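Local coordinates for protein formate dehydrogenase (PDB 1QP8) that binds NADPH and probably reduces 2-oxoacids such as glyoxylate or hydroxypyruvate to the corresponding 2-hydroxyacids, at residues E16-Y20 / F21-R25; D62-W66 / E67-P71; G140-L143 / A144-A148; L199-E202 / D203-F206. All coordinates share one frame; numbering follows the deposited sequence.

Contact 1: residues E16-Y20 / F21-R25; sequences ELRKY and FKIVR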
ATOM      1  N   GLU A  16     -35.911   7.958  -1.618  1.00 50.20           N
ATOM      2  CA  GLU A  16     -36.266   6.597  -1.234  1.00 50.20           C
ATOM      3  C   GLU A  16     -37.023   6.470   0.104  1.00 50.20           C
ATOM      4  O   GLU A  16     -38.021   5.747   0.193  1.00 50.20           O
ATOM      5  CB  GLU A  16     -35.008   5.726  -1.215  1.00 76.99           C
ATOM      6  CG  GLU A  16     -34.634   5.167  -2.584  1.00 76.99           C
ATOM      7  CD  GLU A  16     -35.626   4.121  -3.077  1.00 76.99           C
ATOM      8  OE1 GLU A  16     -35.791   3.085  -2.388  1.00 76.99           O
ATOM      9  OE2 GLU A  16     -36.244   4.333  -4.149  1.00 76.99           O
ATOM     10  N   LEU A  17     -36.567   7.172   1.137  1.00 42.71           N
ATOM     11  CA  LEU A  17     -37.229   7.072   2.425  1.00 42.71           C
ATOM     12  C   LEU A  17     -38.675   7.516   2.365  1.00 42.71           C
ATOM     13  O   LEU A  17     -39.538   6.911   2.999  1.00 42.71           O
ATOM     14  CB  LEU A  17     -36.484   7.891   3.484  1.00 46.31           C
ATOM     15  CG  LEU A  17     -35.106   7.366   3.916  1.00 46.31           C
ATOM     16  CD1 LEU A  17     -34.586   8.186   5.098  1.00 46.31           C
ATOM     17  CD2 LEU A  17     -35.216   5.904   4.300  1.00 46.31           C
ATOM     18  N   ARG A  18     -38.944   8.567   1.596  1.00 46.92           N
ATOM     19  CA  ARG A  18     -40.301   9.093   1.487  1.00 46.92           C
ATOM     20  C   ARG A  18     -41.305   8.107   0.906  1.00 46.92           C
ATOM     21  O   ARG A  18     -42.510   8.267   1.092  1.00 46.92           O
ATOM     22  CB  ARG A  18     -40.302  10.387   0.680  1.00 88.26           C
ATOM     23  CG  ARG A  18     -39.582  11.509   1.395  1.00 88.26           C
ATOM     24  CD  ARG A  18     -39.681  12.818   0.648  1.00 88.26           C
ATOM     25  NE  ARG A  18     -38.876  13.860   1.281  1.00 88.26           N
ATOM     26  CZ  ARG A  18     -38.716  15.082   0.783  1.00 88.26           C
ATOM     27  NH1 ARG A  18     -39.310  15.416  -0.355  1.00 88.26           N
ATOM     28  NH2 ARG A  18     -37.950  15.967   1.410  1.00 88.26           N
ATOM     29  N   LYS A  19     -40.815   7.085   0.214  1.00 48.80           N
ATOM     30  CA  LYS A  19     -41.698   6.082  -0.365  1.00 48.80           C
ATOM     31  C   LYS A  19     -42.094   5.071   0.709  1.00 48.80           C
ATOM     32  O   LYS A  19     -43.039   4.291   0.533  1.00 48.80           O
ATOM     33  CB  LYS A  19     -40.995   5.368  -1.518  1.00 72.70           C
ATOM     34  CG  LYS A  19     -40.513   6.304  -2.602  1.00 72.70           C
ATOM     35  CD  LYS A  19     -39.831   5.544  -3.720  1.00 72.70           C
ATOM     36  CE  LYS A  19     -39.354   6.498  -4.821  1.00 72.70           C
ATOM     37  NZ  LYS A  19     -38.825   5.801  -6.044  1.00 72.70           N
ATOM     38  N   TYR A  20     -41.375   5.100   1.834  1.00 57.80           N
ATOM     39  CA  TYR A  20     -41.639   4.169   2.928  1.00 57.80           C
ATOM     40  C   TYR A  20     -42.024   4.762   4.265  1.00 57.80           C
ATOM     41  O   TYR A  20     -42.749   4.133   5.021  1.00 57.80           O
ATOM     42  CB  TYR A  20     -40.433   3.261   3.153  1.00 33.80           C
ATOM     43  CG  TYR A  20     -40.188   2.317   2.017  1.00 33.80           C
ATOM     44  CD1 TYR A  20     -39.391   2.691   0.937  1.00 33.80           C
ATOM     45  CD2 TYR A  20     -40.820   1.082   1.977  1.00 33.80           C
ATOM     46  CE1 TYR A  20     -39.245   1.858  -0.165  1.00 33.80           C
ATOM     47  CE2 TYR A  20     -40.681   0.247   0.893  1.00 33.80           C
ATOM     48  CZ  TYR A  20     -39.899   0.640  -0.179  1.00 33.80           C
ATOM     49  OH  TYR A  20     -39.813  -0.172  -1.285  1.00 33.80           O
ATOM     50  N   PHE A  21     -41.552   5.964   4.562  1.00 49.81           N
ATOM     51  CA  PHE A  21     -41.837   6.561   5.858  1.00 49.81           C
ATOM     52  C   PHE A  21     -42.313   7.996   5.813  1.00 49.81           C
ATOM     53  O   PHE A  21     -42.347   8.628   4.770  1.00 49.81           O
ATOM     54  CB  PHE A  21     -40.573   6.562   6.738  1.00 35.19           C
ATOM     55  CG  PHE A  21     -39.880   5.237   6.831  1.00 35.19           C
ATOM     56  CD1 PHE A  21     -39.015   4.820   5.830  1.00 35.19           C
ATOM     57  CD2 PHE A  21     -40.097   4.400   7.921  1.00 35.19           C
ATOM     58  CE1 PHE A  21     -38.378   3.593   5.917  1.00 35.19           C
ATOM     59  CE2 PHE A  21     -39.468   3.179   8.011  1.00 35.19           C
ATOM     60  CZ  PHE A  21     -38.604   2.773   7.007  1.00 35.19           C
ATOM     61  N   LYS A  22     -42.684   8.489   6.984  1.00 43.79           N
ATOM     62  CA  LYS A  22     -43.055   9.870   7.150  1.00 43.79           C
ATOM     63  C   LYS A  22     -41.836  10.385   7.930  1.00 43.79           C
ATOM     64  O   LYS A  22     -41.699  10.158   9.136  1.00 43.79           O
ATOM     65  CB  LYS A  22     -44.315  10.027   7.993  1.00 50.32           C
ATOM     66  CG  LYS A  22     -44.533  11.485   8.377  1.00 50.32           C
ATOM     67  CD  LYS A  22     -45.761  11.729   9.231  1.00 50.32           C
ATOM     68  CE  LYS A  22     -45.899  13.228   9.505  1.00 50.32           C
ATOM     69  NZ  LYS A  22     -46.863  13.522  10.600  1.00 50.32           N
ATOM     70  N   ILE A  23     -40.922  11.033   7.226  1.00 38.60           N
ATOM     71  CA  ILE A  23     -39.727  11.557   7.857  1.00 38.60           C
ATOM     72  C   ILE A  23     -40.164  12.618   8.832  1.00 38.60           C
ATOM     73  O   ILE A  23     -41.065  13.388   8.533  1.00 38.60           O
ATOM     74  CB  ILE A  23     -38.784  12.167   6.808  1.00 34.95           C
ATOM     75  CG1 ILE A  23     -38.350  11.080   5.831  1.00 34.95           C
ATOM     76  CG2 ILE A  23     -37.580  12.806   7.482  1.00 34.95           C
ATOM     77  CD1 ILE A  23     -37.365  11.548   4.812  1.00 34.95           C
ATOM     78  N   VAL A  24     -39.528  12.652   9.998  1.00 46.63           N
ATOM     79  CA  VAL A  24     -39.854  13.609  11.046  1.00 46.63           C
ATOM     80  C   VAL A  24     -38.554  14.118  11.668  1.00 46.63           C
ATOM     81  O   VAL A  24     -37.776  13.332  12.213  1.00 46.63           O
ATOM     82  CB  VAL A  24     -40.708  12.931  12.130  1.00 39.17           C
ATOM     83  CG1 VAL A  24     -40.806  13.817  13.354  1.00 39.17           C
ATOM     84  CG2 VAL A  24     -42.094  12.631  11.588  1.00 39.17           C
ATOM     85  N   ARG A  25     -38.308  15.424  11.601  1.00 45.22           N
ATOM     86  CA  ARG A  25     -37.071  15.943  12.153  1.00 45.22           C
ATOM     87  C   ARG A  25     -37.260  16.794  13.393  1.00 45.22           C
ATOM     88  O   ARG A  25     -36.311  17.397  13.886  1.00 45.22           O
ATOM     89  CB  ARG A  25     -36.309  16.738  11.094  1.00 52.62           C
ATOM     90  CG  ARG A  25     -35.993  15.955   9.831  1.00 52.62           C
ATOM     91  CD  ARG A  25     -34.918  16.649   8.981  1.00 52.62           C
ATOM     92  NE  ARG A  25     -34.717  15.981   7.693  1.00 52.62           N
ATOM     93  CZ  ARG A  25     -35.627  15.948   6.720  1.00 52.62           C
ATOM     94  NH1 ARG A  25     -36.799  16.550   6.882  1.00 52.62           N
ATOM     95  NH2 ARG A  25     -35.378  15.298   5.588  1.00 52.62           N
TER
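Phe21 N turns back onto Leu17 O at 2.7 Å, with an N-H...O angle of 157°, and so links the last part of helix 11-18 to the start of strand 22-24. The same carbonyl oxygen also accepts from Tyr20 N at 2.8 Å. These elements follow strand 2-4 in a beta-alpha-beta unit, whose two strands run parallel.

Phe21 is the main side chain of the contact. With chi1 at -51°, CG lies opposite its carbonyl carbon, and the ring has Leu17 O near its plane at the edge and Tyr20 O over one face, while Leu17 CD2 meets Phe21 CD1 at 4.2 Å. Leu3 of strand 2-4 and Ala286 of helix 268-286 also touch this ring, placing it in the packing between the unit and that long helix. A serine here would probably leave Leu17 CD2 and Ala286 facing a gap where the ring had filled the helix-to-strand corner.

Two residues on, in strand 22-24, Ile23 points toward the helix, and its CD1 reaches Leu17 CB at 4.0 Å and Arg18 CG at 4.1 Å. Ile23 CG2 sits 3.7 Å above the plane of the Arg25 guanidinium, over its centre.

Contact 2: residues D62-W66 / E67-P71; sequences DHLPW and ESIPP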
ATOM      1  N   ASP A  62     -20.409   1.681  19.590  1.00 53.29           N
ATOM      2  CA  ASP A  62     -19.952   1.993  20.938  1.00 53.29           C
ATOM      3  C   ASP A  62     -20.350   3.402  21.379  1.00 53.29           C
ATOM      4  O   ASP A  62     -20.601   3.641  22.564  1.00 53.29           O
ATOM      5  CB  ASP A  62     -18.436   1.851  21.013  1.00 72.59           C
ATOM      6  CG  ASP A  62     -17.725   2.688  19.970  1.00 72.59           C
ATOM      7  OD1 ASP A  62     -17.800   2.343  18.762  1.00 72.59           O
ATOM      8  OD2 ASP A  62     -17.096   3.696  20.362  1.00 72.59           O
ATOM      9  N   HIS A  63     -20.418   4.329  20.428  1.00 37.44           N
ATOM     10  CA  HIS A  63     -20.781   5.702  20.748  1.00 37.44           C
ATOM     11  C   HIS A  63     -22.236   5.891  21.199  1.00 37.44           C
ATOM     12  O   HIS A  63     -22.590   6.937  21.745  1.00 37.44           O
ATOM     13  CB  HIS A  63     -20.512   6.603  19.551  1.00 41.68           C
ATOM     14  CG  HIS A  63     -21.262   6.200  18.329  1.00 41.68           C
ATOM     15  ND1 HIS A  63     -20.937   5.078  17.598  1.00 41.68           N
ATOM     16  CD2 HIS A  63     -22.345   6.744  17.727  1.00 41.68           C
ATOM     17  CE1 HIS A  63     -21.787   4.949  16.595  1.00 41.68           C
ATOM     18  NE2 HIS A  63     -22.652   5.947  16.650  1.00 41.68           N
ATOM     19  N   LEU A  64     -23.083   4.893  20.977  1.00 38.90           N
ATOM     20  CA  LEU A  64     -24.485   5.002  21.376  1.00 38.90           C
ATOM     21  C   LEU A  64     -24.696   4.920  22.881  1.00 38.90           C
ATOM     22  O   LEU A  64     -24.082   4.095  23.563  1.00 38.90           O
ATOM     23  CB  LEU A  64     -25.303   3.891  20.734  1.00 32.88           C
ATOM     24  CG  LEU A  64     -25.432   3.827  19.220  1.00 32.88           C
ATOM     25  CD1 LEU A  64     -26.282   2.598  18.882  1.00 32.88           C
ATOM     26  CD2 LEU A  64     -26.095   5.090  18.687  1.00 32.88           C
ATOM     27  N   PRO A  65     -25.604   5.750  23.416  1.00 72.65           N
ATOM     28  CA  PRO A  65     -25.917   5.778  24.849  1.00 72.65           C
ATOM     29  C   PRO A  65     -26.024   4.383  25.435  1.00 72.65           C
ATOM     30  O   PRO A  65     -25.434   4.091  26.465  1.00 72.65           O
ATOM     31  CB  PRO A  65     -27.259   6.466  24.897  1.00 29.40           C
ATOM     32  CG  PRO A  65     -27.213   7.396  23.758  1.00 29.40           C
ATOM     33  CD  PRO A  65     -26.531   6.609  22.657  1.00 29.40           C
ATOM     34  N   TRP A  66     -26.789   3.526  24.775  1.00 67.43           N
ATOM     35  CA  TRP A  66     -26.987   2.154  25.229  1.00 67.43           C
ATOM     36  C   TRP A  66     -27.671   2.080  26.585  1.00 67.43           C
ATOM     37  O   TRP A  66     -28.688   1.404  26.730  1.00 67.43           O
ATOM     38  CB  TRP A  66     -25.660   1.386  25.276  1.00 40.28           C
ATOM     39  CG  TRP A  66     -25.266   0.861  23.941  1.00 40.28           C
ATOM     40  CD1 TRP A  66     -24.116   1.133  23.260  1.00 40.28           C
ATOM     41  CD2 TRP A  66     -26.038  -0.008  23.087  1.00 40.28           C
ATOM     42  NE1 TRP A  66     -24.123   0.496  22.033  1.00 40.28           N
ATOM     43  CE2 TRP A  66     -25.292  -0.211  21.905  1.00 40.28           C
ATOM     44  CE3 TRP A  66     -27.292  -0.621  23.219  1.00 40.28           C
ATOM     45  CZ2 TRP A  66     -25.752  -1.012  20.845  1.00 40.28           C
ATOM     46  CZ3 TRP A  66     -27.755  -1.416  22.165  1.00 40.28           C
ATOM     47  CH2 TRP A  66     -26.983  -1.603  20.991  1.00 40.28           C
ATOM     48  N   GLU A  67     -27.133   2.778  27.576  1.00 57.68           N
ATOM     49  CA  GLU A  67     -27.741   2.735  28.892  1.00 57.68           C
ATOM     50  C   GLU A  67     -29.034   3.534  28.898  1.00 57.68           C
ATOM     51  O   GLU A  67     -29.761   3.550  29.889  1.00 57.68           O
ATOM     52  CB  GLU A  67     -26.778   3.254  29.973  1.00 76.64           C
ATOM     53  CG  GLU A  67     -26.592   4.766  30.056  1.00 76.64           C
ATOM     54  CD  GLU A  67     -25.677   5.333  28.976  1.00 76.64           C
ATOM     55  OE1 GLU A  67     -24.605   4.737  28.726  1.00 76.64           O
ATOM     56  OE2 GLU A  67     -26.021   6.384  28.386  1.00 76.64           O
ATOM     57  N   SER A  68     -29.330   4.191  27.781  1.00 47.15           N
ATOM     58  CA  SER A  68     -30.553   4.979  27.694  1.00 47.15           C
ATOM     59  C   SER A  68     -31.490   4.467  26.610  1.00 47.15           C
ATOM     60  O   SER A  68     -32.554   5.037  26.389  1.00 47.15           O
ATOM     61  CB  SER A  68     -30.222   6.455  27.447  1.00 51.72           C
ATOM     62  OG  SER A  68     -29.911   7.111  28.663  1.00 51.72           O
ATOM     63  N   ILE A  69     -31.081   3.392  25.941  1.00 46.30           N
ATOM     64  CA  ILE A  69     -31.883   2.782  24.891  1.00 46.30           C
ATOM     65  C   ILE A  69     -32.671   1.630  25.489  1.00 46.30           C
ATOM     66  O   ILE A  69     -32.088   0.630  25.902  1.00 46.30           O
ATOM     67  CB  ILE A  69     -31.021   2.162  23.765  1.00 31.92           C
ATOM     68  CG1 ILE A  69     -30.203   3.239  23.062  1.00 31.92           C
ATOM     69  CG2 ILE A  69     -31.920   1.411  22.777  1.00 31.92           C
ATOM     70  CD1 ILE A  69     -29.134   2.671  22.149  1.00 31.92           C
ATOM     71  N   PRO A  70     -34.002   1.753  25.541  1.00 40.56           N
ATOM     72  CA  PRO A  70     -34.813   0.658  26.101  1.00 40.56           C
ATOM     73  C   PRO A  70     -34.337  -0.676  25.510  1.00 40.56           C
ATOM     74  O   PRO A  70     -34.116  -0.785  24.314  1.00 40.56           O
ATOM     75  CB  PRO A  70     -36.225   1.038  25.676  1.00 40.46           C
ATOM     76  CG  PRO A  70     -36.175   2.570  25.726  1.00 40.46           C
ATOM     77  CD  PRO A  70     -34.835   2.882  25.100  1.00 40.46           C
ATOM     78  N   PRO A  71     -34.166  -1.697  26.352  1.00 64.20           N
ATOM     79  CA  PRO A  71     -33.703  -3.048  25.999  1.00 64.20           C
ATOM     80  C   PRO A  71     -34.368  -3.780  24.838  1.00 64.20           C
ATOM     81  O   PRO A  71     -33.856  -4.800  24.384  1.00 64.20           O
ATOM     82  CB  PRO A  71     -33.861  -3.816  27.307  1.00 43.79           C
ATOM     83  CG  PRO A  71     -33.657  -2.757  28.336  1.00 43.79           C
ATOM     84  CD  PRO A  71     -34.463  -1.608  27.792  1.00 43.79           C
TER
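Ile69 crosses Trp66 obliquely and puts its CD1 over one indole face: the methyl stands 3.9 Å above the ring plane, displaced toward the rim, with CE3 of Trp66 as its nearest ring atom. Leu64 CB lies over the same face, 3.8 Å above the plane, and comes within 4.3 Å of Ile69 CD1, so two aliphatic groups lie over the rim of that face. The methyl gets there because Ile69 CG1 is opposite the carbonyl carbon (chi1 -63°) and the chain then runs on extended (chi2 168°), back over the Trp66 backbone, where CD1 lies 3.6 Å from Trp66 N.

A type I beta turn from Trp66 to Ile69 brings the two together; its closing bond, Ile69 N to Trp66 O at 3.2 Å, is weak. At the other flank Pro65 CB touches Ser68 CB at 3.9 Å.

Outside the turn, Trp66 stacks on Tyr300 and donates a hydrogen bond from NE1 to Leu61 O, while Ile69 packs on Leu45 of helix 42-47. An alanine in place of Ile69 would probably strip the indole face of its methyl cover and open a gap beside Leu45. The weak closing bond of this turn, between strands 54-55 and 75-76, is thus supplemented by apolar packing of Ile69 and Leu64 on the indole and by a hydrogen bond from Arg297 to Ile69 O, with the indole N-H satisfied by Leu61 O.

Contact 3: residues G140-L143 / A144-A148; sequences GKIL and AALGA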
ATOM      1  N   GLY A 140      -6.638  -8.838   5.313  1.00 45.80           N
ATOM      2  CA  GLY A 140      -6.038 -10.162   5.368  1.00 45.80           C
ATOM      3  C   GLY A 140      -5.836 -10.785   4.001  1.00 45.80           C
ATOM      4  O   GLY A 140      -4.758 -11.301   3.704  1.00 45.80           O
ATOM      5  N   LYS A 141      -6.859 -10.729   3.156  1.00 55.80           N
ATOM      6  CA  LYS A 141      -6.727 -11.296   1.828  1.00 55.80           C
ATOM      7  C   LYS A 141      -5.608 -10.646   1.005  1.00 55.80           C
ATOM      8  O   LYS A 141      -4.843 -11.340   0.330  1.00 55.80           O
ATOM      9  CB  LYS A 141      -8.072 -11.239   1.110  1.00100.15           C
ATOM     10  CG  LYS A 141      -9.094 -12.135   1.796  1.00100.15           C
ATOM     11  CD  LYS A 141     -10.393 -12.276   1.028  1.00100.15           C
ATOM     12  CE  LYS A 141     -11.298 -13.287   1.722  1.00100.15           C
ATOM     13  NZ  LYS A 141     -12.612 -13.453   1.052  1.00100.15           N
ATOM     14  N   ILE A 142      -5.482  -9.325   1.084  1.00 49.81           N
ATOM     15  CA  ILE A 142      -4.441  -8.616   0.342  1.00 49.81           C
ATOM     16  C   ILE A 142      -3.042  -8.927   0.867  1.00 49.81           C
ATOM     17  O   ILE A 142      -2.110  -9.171   0.095  1.00 49.81           O
ATOM     18  CB  ILE A 142      -4.669  -7.116   0.418  1.00 64.21           C
ATOM     19  CG1 ILE A 142      -6.073  -6.814  -0.091  1.00 64.21           C
ATOM     20  CG2 ILE A 142      -3.629  -6.393  -0.403  1.00 64.21           C
ATOM     21  CD1 ILE A 142      -6.526  -5.407   0.164  1.00 64.21           C
ATOM     22  N   LEU A 143      -2.891  -8.904   2.184  1.00 62.21           N
ATOM     23  CA  LEU A 143      -1.595  -9.203   2.768  1.00 62.21           C
ATOM     24  C   LEU A 143      -1.166 -10.571   2.266  1.00 62.21           C
ATOM     25  O   LEU A 143      -0.085 -10.726   1.696  1.00 62.21           O
ATOM     26  CB  LEU A 143      -1.679  -9.210   4.294  1.00 46.01           C
ATOM     27  CG  LEU A 143      -1.933  -7.852   4.942  1.00 46.01           C
ATOM     28  CD1 LEU A 143      -1.849  -8.006   6.438  1.00 46.01           C
ATOM     29  CD2 LEU A 143      -0.901  -6.836   4.457  1.00 46.01           C
ATOM     30  N   ALA A 144      -2.035 -11.556   2.477  1.00 66.82           N
ATOM     31  CA  ALA A 144      -1.781 -12.923   2.047  1.00 66.82           C
ATOM     32  C   ALA A 144      -1.388 -12.938   0.581  1.00 66.82           C
ATOM     33  O   ALA A 144      -0.388 -13.537   0.207  1.00 66.82           O
ATOM     34  CB  ALA A 144      -3.020 -13.773   2.258  1.00100.15           C
ATOM     35  N   ALA A 145      -2.180 -12.277  -0.249  1.00 47.96           N
ATOM     36  CA  ALA A 145      -1.880 -12.224  -1.671  1.00 47.96           C
ATOM     37  C   ALA A 145      -0.520 -11.564  -1.946  1.00 47.96           C
ATOM     38  O   ALA A 145      -0.003 -11.635  -3.055  1.00 47.96           O
ATOM     39  CB  ALA A 145      -2.975 -11.481  -2.398  1.00 34.82           C
ATOM     40  N   LEU A 146       0.056 -10.914  -0.942  1.00 68.54           N
ATOM     41  CA  LEU A 146       1.351 -10.270  -1.121  1.00 68.54           C
ATOM     42  C   LEU A 146       2.444 -11.192  -0.598  1.00 68.54           C
ATOM     43  O   LEU A 146       3.636 -10.854  -0.611  1.00 68.54           O
ATOM     44  CB  LEU A 146       1.396  -8.935  -0.373  1.00 73.69           C
ATOM     45  CG  LEU A 146       0.603  -7.754  -0.933  1.00 73.69           C
ATOM     46  CD1 LEU A 146       0.798  -6.568  -0.013  1.00 73.69           C
ATOM     47  CD2 LEU A 146       1.064  -7.413  -2.346  1.00 73.69           C
ATOM     48  N   GLY A 147       2.023 -12.358  -0.123  1.00 60.51           N
ATOM     49  CA  GLY A 147       2.965 -13.337   0.384  1.00 60.51           C
ATOM     50  C   GLY A 147       3.193 -13.294   1.876  1.00 60.51           C
ATOM     51  O   GLY A 147       4.183 -13.824   2.364  1.00 60.51           O
ATOM     52  N   ALA A 148       2.284 -12.684   2.616  1.00 60.91           N
ATOM     53  CA  ALA A 148       2.470 -12.600   4.053  1.00 60.91           C
ATOM     54  C   ALA A 148       1.904 -13.801   4.785  1.00 60.91           C
ATOM     55  O   ALA A 148       0.931 -14.409   4.350  1.00 60.91           O
ATOM     56  CB  ALA A 148       1.827 -11.331   4.588  1.00 52.46           C
TER
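Leu143 and the residues that follow it meet around a single flat group, the carbonyl of Leu143. Leu146 N lies above one face of its plane at 2.6 Å from Leu143 O, and Ala148 N comes to Leu143 O from the opposite face at 3.2 Å; neither donor is on a lone pair, being 57° and 44° out of the plane. One turn earlier the carbonyls are used more nearly in plane: Ala144 N bonds Gly140 O at 3.0 Å, tilted by only 21°, and Ala145 N bonds Lys141 O at 2.9 Å.

The change marks the end of helix 135-145. Ala148 N to Leu143 O, together with Gly147 N to Ala144 O at 2.7 Å, makes a Schellman motif, with Gly147 at positive phi; a beta carbon at that position would be jammed against the carbonyl oxygen of Leu146.

The wrap brings Ala148 CB to 4.1 Å from Leu143 CB, the hydrophobic contact across the motif. The Leu143 side chain itself packs on Val127, Val129 and Val150 of the two adjoining strands and on Leu91 and Leu94 of helix 83-98. Ile142 and Leu146 also reach the second subunit, packing on its Leu146 and Leu91 respectively. Backbone bonds thus satisfy Gly140 O, Lys141 O, Leu143 O and Ala144 O, while Leu143 packs the helix on the strands of the Rossmann beta-alpha-beta unit and Ile142 and Leu146 contribute to the subunit contact.

Contact 4: residues L199-E202 / D203-F206; sequences LMAE and DAVF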
ATOM      1  N   LEU A 199       5.200  -8.399  22.359  1.00 50.13           N
ATOM      2  CA  LEU A 199       5.463  -9.727  21.826  1.00 50.13           C
ATOM      3  C   LEU A 199       5.835  -9.604  20.353  1.00 50.13           C
ATOM      4  O   LEU A 199       6.322 -10.556  19.732  1.00 50.13           O
ATOM      5  CB  LEU A 199       4.224 -10.610  21.973  1.00 83.67           C
ATOM      6  CG  LEU A 199       3.626 -10.710  23.379  1.00 83.67           C
ATOM      7  CD1 LEU A 199       2.372 -11.578  23.342  1.00 83.67           C
ATOM      8  CD2 LEU A 199       4.652 -11.290  24.333  1.00 83.67           C
HETATM    9  N   MSE A 200       5.593  -8.426  19.788  1.00 48.59           N
HETATM   10  CA  MSE A 200       5.905  -8.201  18.386  1.00 48.59           C
HETATM   11  C   MSE A 200       7.387  -7.934  18.239  1.00 48.59           C
HETATM   12  O   MSE A 200       8.097  -7.808  19.224  1.00 48.59           O
HETATM   13  CB  MSE A 200       5.112  -7.015  17.849  1.00 73.61           C
HETATM   14  CG  MSE A 200       3.618  -7.244  17.776  1.00 73.61           C
HETATM   15 SE   MSE A 200       2.769  -5.879  16.949  1.00 73.61          SE
HETATM   16  CE  MSE A 200       2.528  -4.801  18.374  1.00 73.61           C
ATOM     17  N   ALA A 201       7.850  -7.859  17.001  1.00 67.91           N
ATOM     18  CA  ALA A 201       9.249  -7.578  16.728  1.00 67.91           C
ATOM     19  C   ALA A 201       9.537  -6.151  17.198  1.00 67.91           C
ATOM     20  O   ALA A 201       8.662  -5.288  17.126  1.00 67.91           O
ATOM     21  CB  ALA A 201       9.510  -7.701  15.243  1.00 33.36           C
ATOM     22  N   GLU A 202      10.750  -5.887  17.680  1.00 69.49           N
ATOM     23  CA  GLU A 202      11.060  -4.539  18.146  1.00 69.49           C
ATOM     24  C   GLU A 202      11.060  -3.579  16.977  1.00 69.49           C
ATOM     25  O   GLU A 202      11.112  -2.366  17.146  1.00 69.49           O
ATOM     26  CB  GLU A 202      12.410  -4.511  18.858  1.00100.05           C
ATOM     27  CG  GLU A 202      12.411  -5.281  20.165  1.00100.05           C
ATOM     28  CD  GLU A 202      13.365  -4.695  21.182  1.00100.05           C
ATOM     29  OE1 GLU A 202      14.561  -4.569  20.859  1.00100.05           O
ATOM     30  OE2 GLU A 202      12.924  -4.360  22.304  1.00100.05           O
ATOM     31  N   ASP A 203      10.960  -4.154  15.788  1.00 63.79           N
ATOM     32  CA  ASP A 203      10.967  -3.418  14.542  1.00 63.79           C
ATOM     33  C   ASP A 203       9.565  -3.295  13.919  1.00 63.79           C
ATOM     34  O   ASP A 203       9.382  -2.646  12.885  1.00 63.79           O
ATOM     35  CB  ASP A 203      11.910  -4.143  13.595  1.00 98.83           C
ATOM     36  CG  ASP A 203      11.908  -3.559  12.228  1.00 98.83           C
ATOM     37  OD1 ASP A 203      12.277  -2.373  12.099  1.00 98.83           O
ATOM     38  OD2 ASP A 203      11.532  -4.288  11.287  1.00 98.83           O
ATOM     39  N   ALA A 204       8.574  -3.894  14.574  1.00 58.02           N
ATOM     40  CA  ALA A 204       7.196  -3.920  14.083  1.00 58.02           C
ATOM     41  C   ALA A 204       6.462  -2.608  13.842  1.00 58.02           C
ATOM     42  O   ALA A 204       6.788  -1.561  14.399  1.00 58.02           O
ATOM     43  CB  ALA A 204       6.345  -4.800  14.990  1.00 51.43           C
ATOM     44  N   VAL A 205       5.436  -2.727  13.006  1.00 52.96           N
ATOM     45  CA  VAL A 205       4.555  -1.651  12.590  1.00 52.96           C
ATOM     46  C   VAL A 205       3.140  -2.048  12.993  1.00 52.96           C
ATOM     47  O   VAL A 205       2.587  -2.978  12.423  1.00 52.96           O
ATOM     48  CB  VAL A 205       4.535  -1.541  11.064  1.00 34.66           C
ATOM     49  CG1 VAL A 205       3.440  -0.579  10.627  1.00 34.66           C
ATOM     50  CG2 VAL A 205       5.888  -1.120  10.551  1.00 34.66           C
ATOM     51  N   PHE A 206       2.545  -1.351  13.948  1.00 38.35           N
ATOM     52  CA  PHE A 206       1.191  -1.681  14.377  1.00 38.35           C
ATOM     53  C   PHE A 206       0.215  -0.680  13.782  1.00 38.35           C
ATOM     54  O   PHE A 206       0.280   0.501  14.092  1.00 38.35           O
ATOM     55  CB  PHE A 206       1.086  -1.608  15.899  1.00 50.84           C
ATOM     56  CG  PHE A 206      -0.221  -2.092  16.432  1.00 50.84           C
ATOM     57  CD1 PHE A 206      -0.346  -3.381  16.932  1.00 50.84           C
ATOM     58  CD2 PHE A 206      -1.344  -1.273  16.409  1.00 50.84           C
ATOM     59  CE1 PHE A 206      -1.575  -3.849  17.401  1.00 50.84           C
ATOM     60  CE2 PHE A 206      -2.580  -1.728  16.874  1.00 50.84           C
ATOM     61  CZ  PHE A 206      -2.694  -3.018  17.370  1.00 50.84           C
TER
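Ala204 N donates to Ala201 O at 2.9 Å with an N-H...O angle of 164°, closing a type I beta turn that leads into strand 205-208 of the parallel Rossmann sheet. The donor stands above the carbonyl plane, 66° out of it. The two alanine methyls each point toward the other's segment, Ala201 CB 4.3 Å from Ala204 CB, and Met200 CB comes to 3.8 Å from Ala204 CB.

Beyond the turn, Asp203 directs its carboxylate away from this cluster and forms a salt bridge through OD2 with Arg176, which precedes strand 177-180. The turn is thereby tied to the neighbouring strand, as backbone bonds from Val205 to Arg176 and Ala178 also show.

Met200, present as selenomethionine, makes a Met-aromatic contact with Phe206. Its selenium lies in the plane of the ring, at the edge, 5.4 Å from the centroid, and the two side chains cross at about a right angle. Phe230 touches both of them, and Phe206 packs further on Ala178 and Cys180 of strand 177-180. The bend of Met200 at chi3 turns the terminal methyl to the ring: Met200 CE is 3.5 Å from Phe206 CD1, nearer than SE at 4.0 Å.

How the contacts relate
All four contacts are local bends and partly buried; contact 1 lies farthest out, about 29 Å from the chain's centre to its own, against about 19 to 21 Å for the others. Contacts 1 and 3 both end a helix inside a beta-alpha-beta unit, each through a carbonyl that accepts two amides, in contact 3 as part of a Schellman motif. Contacts 2 and 4 are type I turns; the closing bond is weak in contact 2 and shorter, though well out of the carbonyl plane, in contact 4. Only contact 3 touches the second subunit. Contacts 3 and 4 serve the same six-stranded Rossmann sheet. Aromatic packing marks contacts 1, 2 and 4; contact 3 relies on aliphatic residues.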